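Local coordinates for protein multicopper oxidase (Arthrobacter sp. FB24, PDB 3GDC) that probably couples the one-electron oxidation of phenolic, laccase-type substrates to the reduction of dioxygen to water at its copper centres, at residues 123-131 with 231-239. Numbering follows the deposited sequence.
Sequences ATPFGTHLY and YPTGTMLTP
F126 reaches across to the loop 233-237 with its ring. From CB, CG lies between the backbone N and the carbonyl carbon (chi1 80°). This brings the far end of the ring near the other segment. CD1 lies 3.6 Å from O of G234. CE1 is near that same oxygen and O of T235, and also meets CD2 of L237 at 4.2 Å. At the far end, CZ comes 3.2 Å from O of T235. A water sits over the centre of one ring face and donates to O of F126 and O of T235, joining the two backbones. With an alanine in its place, CD2 of L237 would probably lose its apolar partner and the water its cover on the ring side.

Next to the ring, the two backbones close in. G127 and G234 are nearest, their CA atoms 4.3 Å apart. CA of G127 makes a CH...O contact with O of G234. A side chain on G127 would run into O of T233 and CG2 of T235. N of T128 donates to O of T233 at 2.8 Å in a nearly straight bond (169°). CG2 of T235 touches O of F126 at 3.5 Å. OG1 of T235 is hydrogen-bonded to O of Y242 of the second subunit.

The contact joins the two cupredoxin-like domains expected of this family. On one side, strand 127-132 pairs with strand 147-153. On the other, the turn 232-235 follows strand 228-232, whose neighbour 253-258 supplies R253 to O of T128.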
ATOM      1  N   ALA A 123       4.207  17.278  22.892  1.00 19.70           N
ATOM      2  CA  ALA A 123       3.513  16.085  22.391  1.00 19.42           C
ATOM      3  C   ALA A 123       2.472  16.526  21.358  1.00 19.54           C
ATOM      4  O   ALA A 123       1.327  16.845  21.699  1.00 19.51           O
ATOM      5  CB  ALA A 123       2.865  15.309  23.541  1.00 19.41           C
ATOM      6  N   THR A 124       2.898  16.589  20.098  1.00 19.53           N
ATOM      7  CA  THR A 124       2.039  17.045  19.005  1.00 20.33           C
ATOM      8  C   THR A 124       2.473  16.408  17.686  1.00 19.60           C
ATOM      9  O   THR A 124       3.662  16.159  17.497  1.00 19.90           O
ATOM     10  CB  THR A 124       2.138  18.572  18.777  1.00 21.03           C
ATOM     11  OG1 THR A 124       2.560  19.228  19.974  1.00 25.89           O
ATOM     12  CG2 THR A 124       0.799  19.113  18.332  1.00 19.43           C
ATOM     13  N   PRO A 125       1.517  16.127  16.775  1.00 19.12           N
ATOM     14  CA  PRO A 125       0.066  16.156  16.957  1.00 18.83           C
ATOM     15  C   PRO A 125      -0.364  14.921  17.722  1.00 18.51           C
ATOM     16  O   PRO A 125       0.447  14.006  17.909  1.00 18.50           O
ATOM     17  CB  PRO A 125      -0.463  16.098  15.518  1.00 18.89           C
ATOM     18  CG  PRO A 125       0.586  15.303  14.794  1.00 19.11           C
ATOM     19  CD  PRO A 125       1.882  15.759  15.395  1.00 19.04           C
ATOM     20  N   PHE A 126      -1.610  14.883  18.174  1.00 18.17           N
ATOM     21  CA  PHE A 126      -2.114  13.642  18.735  1.00 17.80           C
ATOM     22  C   PHE A 126      -2.101  12.554  17.663  1.00 17.31           C
ATOM     23  O   PHE A 126      -2.225  12.836  16.463  1.00 17.46           O
ATOM     24  CB  PHE A 126      -3.475  13.809  19.425  1.00 18.55           C
ATOM     25  CG  PHE A 126      -4.674  13.834  18.504  1.00 19.56           C
ATOM     26  CD1 PHE A 126      -5.217  12.649  17.999  1.00 20.60           C
ATOM     27  CD2 PHE A 126      -5.310  15.038  18.202  1.00 19.72           C
ATOM     28  CE1 PHE A 126      -6.351  12.673  17.181  1.00 20.16           C
ATOM     29  CE2 PHE A 126      -6.448  15.069  17.377  1.00 20.04           C
ATOM     30  CZ  PHE A 126      -6.965  13.886  16.874  1.00 19.33           C
ATOM     31  N   GLY A 127      -1.886  11.328  18.111  1.00 17.14           N
ATOM     32  CA  GLY A 127      -1.863  10.188  17.210  1.00 17.05           C
ATOM     33  C   GLY A 127      -0.934   9.101  17.678  1.00 16.92           C
ATOM     34  O   GLY A 127      -0.438   9.112  18.806  1.00 16.86           O
ATOM     35  N   THR A 128      -0.725   8.135  16.795  1.00 16.44           N
ATOM     36  CA  THR A 128       0.133   6.993  17.074  1.00 15.87           C
ATOM     37  C   THR A 128       1.388   7.179  16.251  1.00 15.14           C
ATOM     38  O   THR A 128       1.330   7.229  15.013  1.00 14.42           O
ATOM     39  CB  THR A 128      -0.608   5.697  16.705  1.00 16.35           C
ATOM     40  OG1 THR A 128      -1.761   5.576  17.546  1.00 18.09           O
ATOM     41  CG2 THR A 128       0.278   4.474  16.846  1.00 15.92           C
ATOM     42  N   HIS A 129       2.519   7.316  16.944  1.00 13.89           N
ATOM     43  CA  HIS A 129       3.780   7.640  16.300  1.00 14.07           C
ATOM     44  C   HIS A 129       4.855   6.629  16.710  1.00 13.81           C
ATOM     45  O   HIS A 129       4.548   5.569  17.274  1.00 13.85           O
ATOM     46  CB  HIS A 129       4.198   9.087  16.633  1.00 14.74           C
ATOM     47  CG  HIS A 129       3.099  10.093  16.461  1.00 15.64           C
ATOM     48  ND1 HIS A 129       2.508  10.354  15.240  1.00 14.87           N
ATOM     49  CD2 HIS A 129       2.492  10.914  17.356  1.00 16.40           C
ATOM     50  CE1 HIS A 129       1.578  11.281  15.394  1.00 16.53           C
ATOM     51  NE2 HIS A 129       1.548  11.637  16.669  1.00 16.13           N
ATOM     52  N   LEU A 130       6.106   6.958  16.411  1.00 13.59           N
ATOM     53  CA  LEU A 130       7.233   6.073  16.652  1.00 13.75           C
ATOM     54  C   LEU A 130       8.509   6.894  16.706  1.00 13.61           C
ATOM     55  O   LEU A 130       8.506   8.095  16.390  1.00 14.19           O
ATOM     56  CB  LEU A 130       7.328   4.986  15.558  1.00 13.71           C
ATOM     57  CG  LEU A 130       7.659   5.386  14.107  1.00 13.90           C
ATOM     58  CD1 LEU A 130       8.406   4.225  13.379  1.00 15.70           C
ATOM     59  CD2 LEU A 130       6.446   5.799  13.323  1.00 16.79           C
ATOM     60  N   TYR A 131       9.586   6.250  17.133  1.00 12.99           N
ATOM     61  CA  TYR A 131      10.912   6.846  17.127  1.00 13.11           C
ATOM     62  C   TYR A 131      11.904   5.759  16.722  1.00 13.51           C
ATOM     63  O   TYR A 131      11.633   4.549  16.888  1.00 13.38           O
ATOM     64  CB  TYR A 131      11.257   7.455  18.505  1.00 13.41           C
ATOM     65  CG  TYR A 131      11.325   6.447  19.635  1.00 13.20           C
ATOM     66  CD1 TYR A 131      12.526   5.791  19.937  1.00 14.78           C
ATOM     67  CD2 TYR A 131      10.187   6.128  20.381  1.00 12.79           C
ATOM     68  CE1 TYR A 131      12.598   4.847  20.973  1.00 13.92           C
ATOM     69  CE2 TYR A 131      10.239   5.170  21.417  1.00 11.36           C
ATOM     70  CZ  TYR A 131      11.452   4.544  21.702  1.00 14.66           C
ATOM     71  OH  TYR A 131      11.527   3.608  22.698  1.00 13.47           O
ATOM     72  N   TYR A 231      -7.726   3.575  11.909  1.00 14.19           N
ATOM     73  CA  TYR A 231      -7.448   5.005  11.941  1.00 15.20           C
ATOM     74  C   TYR A 231      -5.983   5.227  11.609  1.00 14.43           C
ATOM     75  O   TYR A 231      -5.139   5.083  12.493  1.00 14.74           O
ATOM     76  CB  TYR A 231      -7.708   5.584  13.338  1.00 15.99           C
ATOM     77  CG  TYR A 231      -9.091   5.381  13.891  1.00 16.21           C
ATOM     78  CD1 TYR A 231      -9.987   6.444  13.957  1.00 18.21           C
ATOM     79  CD2 TYR A 231      -9.492   4.146  14.393  1.00 16.01           C
ATOM     80  CE1 TYR A 231     -11.250   6.272  14.475  1.00 18.43           C
ATOM     81  CE2 TYR A 231     -10.769   3.959  14.927  1.00 17.74           C
ATOM     82  CZ  TYR A 231     -11.635   5.028  14.959  1.00 18.84           C
ATOM     83  OH  TYR A 231     -12.889   4.873  15.483  1.00 19.27           O
ATOM     84  N   PRO A 232      -5.674   5.549  10.337  1.00 14.88           N
ATOM     85  CA  PRO A 232      -4.290   5.711   9.884  1.00 14.78           C
ATOM     86  C   PRO A 232      -3.578   6.783  10.702  1.00 14.92           C
ATOM     87  O   PRO A 232      -4.105   7.884  10.853  1.00 14.70           O
ATOM     88  CB  PRO A 232      -4.426   6.170   8.425  1.00 16.02           C
ATOM     89  CG  PRO A 232      -5.816   5.908   8.036  1.00 15.80           C
ATOM     90  CD  PRO A 232      -6.657   5.726   9.251  1.00 15.16           C
ATOM     91  N   THR A 233      -2.404   6.436  11.233  1.00 14.35           N
ATOM     92  CA  THR A 233      -1.583   7.310  12.085  1.00 15.10           C
ATOM     93  C   THR A 233      -2.282   7.733  13.400  1.00 14.47           C
ATOM     94  O   THR A 233      -1.701   8.484  14.194  1.00 14.75           O
ATOM     95  CB  THR A 233      -1.041   8.552  11.295  1.00 15.08           C
ATOM     96  OG1 THR A 233      -0.763   8.173   9.934  1.00 16.51           O
ATOM     97  CG2 THR A 233       0.259   9.094  11.936  1.00 15.02           C
ATOM     98  N   GLY A 234      -3.516   7.269  13.615  1.00 14.79           N
ATOM     99  CA  GLY A 234      -4.314   7.646  14.780  1.00 15.51           C
ATOM    100  C   GLY A 234      -4.598   9.142  14.939  1.00 16.01           C
ATOM    101  O   GLY A 234      -4.982   9.595  16.022  1.00 15.82           O
ATOM    102  N   THR A 235      -4.446   9.894  13.852  1.00 16.94           N
ATOM    103  CA  THR A 235      -4.529  11.354  13.883  1.00 18.24           C
ATOM    104  C   THR A 235      -5.947  11.911  13.698  1.00 19.84           C
ATOM    105  O   THR A 235      -6.177  13.114  13.884  1.00 19.67           O
ATOM    106  CB  THR A 235      -3.626  11.980  12.808  1.00 18.57           C
ATOM    107  OG1 THR A 235      -3.911  11.372  11.539  1.00 18.49           O
ATOM    108  CG2 THR A 235      -2.162  11.802  13.158  1.00 18.02           C
ATOM    109  N   MET A 236      -6.889  11.052  13.319  1.00 20.56           N
ATOM    110  CA  MET A 236      -8.272  11.482  13.138  1.00 23.55           C
ATOM    111  C   MET A 236      -9.197  10.701  14.045  1.00 23.07           C
ATOM    112  O   MET A 236      -8.904   9.560  14.414  1.00 23.43           O
ATOM    113  CB  MET A 236      -8.715  11.345  11.679  1.00 23.22           C
ATOM    114  CG  MET A 236      -8.004  12.286  10.735  1.00 24.83           C
ATOM    115  SD  MET A 236      -8.700  12.263   9.076  1.00 29.70           S
ATOM    116  CE  MET A 236      -7.440  13.174   8.205  1.00 27.04           C
ATOM    117  N   LEU A 237     -10.325  11.313  14.389  1.00 22.99           N
ATOM    118  CA  LEU A 237     -11.282  10.706  15.311  1.00 23.24           C
ATOM    119  C   LEU A 237     -12.320   9.853  14.595  1.00 23.08           C
ATOM    120  O   LEU A 237     -13.110   9.167  15.236  1.00 23.76           O
ATOM    121  CB  LEU A 237     -11.964  11.784  16.156  1.00 23.45           C
ATOM    122  CG  LEU A 237     -11.079  12.580  17.122  1.00 23.81           C
ATOM    123  CD1 LEU A 237     -11.937  13.575  17.893  1.00 24.77           C
ATOM    124  CD2 LEU A 237     -10.283  11.689  18.081  1.00 24.64           C
ATOM    125  N   THR A 238     -12.303   9.907  13.268  1.00 23.21           N
ATOM    126  CA  THR A 238     -13.186   9.097  12.427  1.00 23.16           C
ATOM    127  C   THR A 238     -12.349   8.105  11.613  1.00 22.34           C
ATOM    128  O   THR A 238     -11.341   8.496  11.011  1.00 21.75           O
ATOM    129  CB  THR A 238     -14.024   9.979  11.481  1.00 23.62           C
ATOM    130  OG1 THR A 238     -13.166  10.609  10.522  1.00 27.02           O
ATOM    131  CG2 THR A 238     -14.731  11.068  12.274  1.00 22.37           C
ATOM    132  N   PRO A 239     -12.760   6.816  11.595  1.00 22.00           N
ATOM    133  CA  PRO A 239     -11.954   5.799  10.918  1.00 21.73           C
ATOM    134  C   PRO A 239     -11.996   5.869   9.391  1.00 21.79           C
ATOM    135  O   PRO A 239     -12.973   6.353   8.794  1.00 21.95           O
ATOM    136  CB  PRO A 239     -12.529   4.475  11.445  1.00 21.36           C
ATOM    137  CG  PRO A 239     -13.929   4.783  11.808  1.00 22.14           C
ATOM    138  CD  PRO A 239     -13.969   6.243  12.219  1.00 21.62           C
TER
HETATM  139  O   HOH W   1      -3.831  14.549  14.978  1.00 18.34           O